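Local coordinates for protein (S)-imine reductase (Streptomyces sp. GF3546, PDB 4OQY) that probably reduces imines to S-configured amines, binding NADPH in a Rossmann-type domain as its likely hydride donor, at residues L62-L67 with V88-S93. Numbering follows the deposited sequence.
Sequences LIVLSL and VIANLS
Leu62 meets Val88 at the start of two parallel strands whose axes run 22° apart, Leu62 CD1 lying 3.9 Å from Val88 CG1; the side chain lies on the face it shares with Val88, Val64 and Ala90, and CG anti to the backbone N (chi1 -173°) brings CD1 over toward Val88. Ile63 straddles the register: its N donates to Val88 O (2.9 Å, N-H...O 174°) and its O receives Ala90 N. On the Leu62 face, Val64 sets CG1 4.2 Å from Leu92 CG, while helix 13-24 covers both through Met18. Leu65 N donates to Ala90 O and Leu65 O accepts from Leu92 N. Leu65 CD1 packs against Ile89 CG2 at 3.6 Å and nears the amide carbon of Asn91. Past the strand, Leu67 N donates to Ser93 OG (3.1 Å). Ser93 OG in turn donates in the carbonyl plane to Asn91 OD1 at 3.0 Å, and Ser93 N reaches the same oxygen at 3.1 Å, closing an Asx turn. An alanine in place of Asn91 would remove the oxygen that accepts both bonds and is likely to leave the Ser93 hydroxyl free to turn from Leu67 N. The strands belong to a beta-alpha-beta unit crossing through helix 70-77, as in Rossmann domains. The bonds running from Asn91 through Ser93 to Leu67 N are consistent with help in holding the backbone of Leu67, a residue that binds NADPH.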
ATOM      1  N   LEU B  62       7.963  36.110   9.187  1.00 23.03           N
ATOM      2  CA  LEU B  62       7.683  34.723   8.825  1.00 22.70           C
ATOM      3  C   LEU B  62       8.893  34.027   8.236  1.00 22.24           C
ATOM      4  O   LEU B  62       9.389  34.398   7.162  1.00 22.19           O
ATOM      5  CB  LEU B  62       6.549  34.625   7.820  1.00 23.13           C
ATOM      6  CG  LEU B  62       6.104  33.196   7.526  1.00 23.06           C
ATOM      7  CD1 LEU B  62       5.462  32.575   8.748  1.00 23.12           C
ATOM      8  CD2 LEU B  62       5.126  33.181   6.372  1.00 23.57           C
ATOM      9  N   ILE B  63       9.360  33.023   8.977  1.00 21.73           N
ATOM     10  CA  ILE B  63      10.544  32.257   8.660  1.00 21.29           C
ATOM     11  C   ILE B  63      10.120  30.826   8.368  1.00 21.30           C
ATOM     12  O   ILE B  63       9.684  30.097   9.260  1.00 20.99           O
ATOM     13  CB  ILE B  63      11.516  32.221   9.870  1.00 20.92           C
ATOM     14  CG1 ILE B  63      11.738  33.638  10.432  1.00 20.99           C
ATOM     15  CG2 ILE B  63      12.814  31.533   9.493  1.00 20.64           C
ATOM     16  CD1 ILE B  63      12.350  34.657   9.485  1.00 21.07           C
ATOM     17  N   VAL B  64      10.280  30.425   7.122  1.00 21.45           N
ATOM     18  CA  VAL B  64       9.962  29.085   6.671  1.00 21.73           C
ATOM     19  C   VAL B  64      11.223  28.257   6.612  1.00 22.14           C
ATOM     20  O   VAL B  64      12.200  28.621   5.933  1.00 21.96           O
ATOM     21  CB  VAL B  64       9.387  29.112   5.244  1.00 21.80           C
ATOM     22  CG1 VAL B  64       9.134  27.691   4.742  1.00 21.70           C
ATOM     23  CG2 VAL B  64       8.112  29.935   5.232  1.00 22.06           C
ATOM     24  N   LEU B  65      11.191  27.128   7.299  1.00 22.97           N
ATOM     25  CA  LEU B  65      12.324  26.224   7.354  1.00 23.82           C
ATOM     26  C   LEU B  65      12.003  24.981   6.567  1.00 24.92           C
ATOM     27  O   LEU B  65      10.969  24.333   6.777  1.00 24.97           O
ATOM     28  CB  LEU B  65      12.629  25.793   8.798  1.00 23.61           C
ATOM     29  CG  LEU B  65      12.801  26.847   9.892  1.00 23.59           C
ATOM     30  CD1 LEU B  65      13.076  26.134  11.201  1.00 23.75           C
ATOM     31  CD2 LEU B  65      13.896  27.862   9.620  1.00 23.69           C
ATOM     32  N   SER B  66      12.907  24.653   5.659  1.00 26.50           N
ATOM     33  CA  SER B  66      12.814  23.438   4.878  1.00 27.70           C
ATOM     34  C   SER B  66      14.136  22.708   4.989  1.00 28.28           C
ATOM     35  O   SER B  66      15.004  22.843   4.121  1.00 28.64           O
ATOM     36  CB  SER B  66      12.541  23.780   3.420  1.00 28.11           C
ATOM     37  OG  SER B  66      12.225  22.600   2.729  1.00 28.40           O
ATOM     38  N   LEU B  67      14.298  21.969   6.079  1.00 29.15           N
ATOM     39  CA  LEU B  67      15.569  21.311   6.406  1.00 29.13           C
ATOM     40  C   LEU B  67      15.351  19.820   6.599  1.00 28.99           C
ATOM     41  O   LEU B  67      14.224  19.357   6.669  1.00 28.03           O
ATOM     42  CB  LEU B  67      16.179  21.947   7.652  1.00 29.51           C
ATOM     43  CG  LEU B  67      16.556  23.425   7.457  1.00 29.78           C
ATOM     44  CD1 LEU B  67      16.696  24.163   8.773  1.00 29.76           C
ATOM     45  CD2 LEU B  67      17.825  23.582   6.630  1.00 30.17           C
ATOM     46  N   VAL B  88       7.887  34.126  13.662  1.00 23.81           N
ATOM     47  CA  VAL B  88       6.995  32.998  13.497  1.00 23.83           C
ATOM     48  C   VAL B  88       7.747  31.997  12.647  1.00 23.44           C
ATOM     49  O   VAL B  88       8.064  32.255  11.490  1.00 23.20           O
ATOM     50  CB  VAL B  88       5.683  33.394  12.806  1.00 24.17           C
ATOM     51  CG1 VAL B  88       4.821  32.170  12.545  1.00 24.23           C
ATOM     52  CG2 VAL B  88       4.917  34.412  13.645  1.00 24.69           C
ATOM     53  N   ILE B  89       8.073  30.866  13.247  1.00 23.30           N
ATOM     54  CA  ILE B  89       8.762  29.814  12.535  1.00 23.06           C
ATOM     55  C   ILE B  89       7.760  28.816  11.983  1.00 22.99           C
ATOM     56  O   ILE B  89       7.072  28.137  12.740  1.00 23.06           O
ATOM     57  CB  ILE B  89       9.720  29.092  13.473  1.00 23.13           C
ATOM     58  CG1 ILE B  89      10.717  30.095  14.038  1.00 23.29           C
ATOM     59  CG2 ILE B  89      10.449  27.985  12.726  1.00 23.03           C
ATOM     60  CD1 ILE B  89      11.459  29.576  15.237  1.00 23.54           C
ATOM     61  N   ALA B  90       7.663  28.750  10.668  1.00 22.68           N
ATOM     62  CA  ALA B  90       6.866  27.740   9.989  1.00 22.65           C
ATOM     63  C   ALA B  90       7.833  26.620   9.640  1.00 22.39           C
ATOM     64  O   ALA B  90       8.522  26.668   8.622  1.00 22.09           O
ATOM     65  CB  ALA B  90       6.214  28.333   8.750  1.00 22.84           C
ATOM     66  N   ASN B  91       7.956  25.672  10.569  1.00 22.55           N
ATOM     67  CA  ASN B  91       8.896  24.574  10.446  1.00 22.49           C
ATOM     68  C   ASN B  91       8.313  23.425   9.619  1.00 22.79           C
ATOM     69  O   ASN B  91       7.488  22.663  10.113  1.00 22.47           O
ATOM     70  CB  ASN B  91       9.269  24.088  11.830  1.00 22.71           C
ATOM     71  CG  ASN B  91      10.415  23.121  11.803  1.00 22.61           C
ATOM     72  OD1 ASN B  91      10.827  22.666  10.744  1.00 22.69           O
ATOM     73  ND2 ASN B  91      10.956  22.824  12.965  1.00 22.80           N
ATOM     74  N   LEU B  92       8.728  23.348   8.345  1.00 23.25           N
ATOM     75  CA  LEU B  92       8.234  22.355   7.397  1.00 23.78           C
ATOM     76  C   LEU B  92       9.211  21.193   7.251  1.00 24.16           C
ATOM     77  O   LEU B  92       9.112  20.415   6.306  1.00 24.34           O
ATOM     78  CB  LEU B  92       7.948  23.009   6.018  1.00 23.79           C
ATOM     79  CG  LEU B  92       7.053  24.263   5.925  1.00 24.15           C
ATOM     80  CD1 LEU B  92       6.447  24.412   4.536  1.00 24.48           C
ATOM     81  CD2 LEU B  92       5.962  24.363   6.960  1.00 24.12           C
ATOM     82  N   SER B  93      10.128  21.052   8.210  1.00 24.67           N
ATOM     83  CA  SER B  93      11.064  19.934   8.245  1.00 25.26           C
ATOM     84  C   SER B  93      10.385  18.683   8.871  1.00 26.05           C
ATOM     85  O   SER B  93       9.742  18.821   9.899  1.00 26.82           O
ATOM     86  CB  SER B  93      12.300  20.307   9.101  1.00 25.13           C
ATOM     87  OG  SER B  93      12.867  21.584   8.801  1.00 25.24           O
TER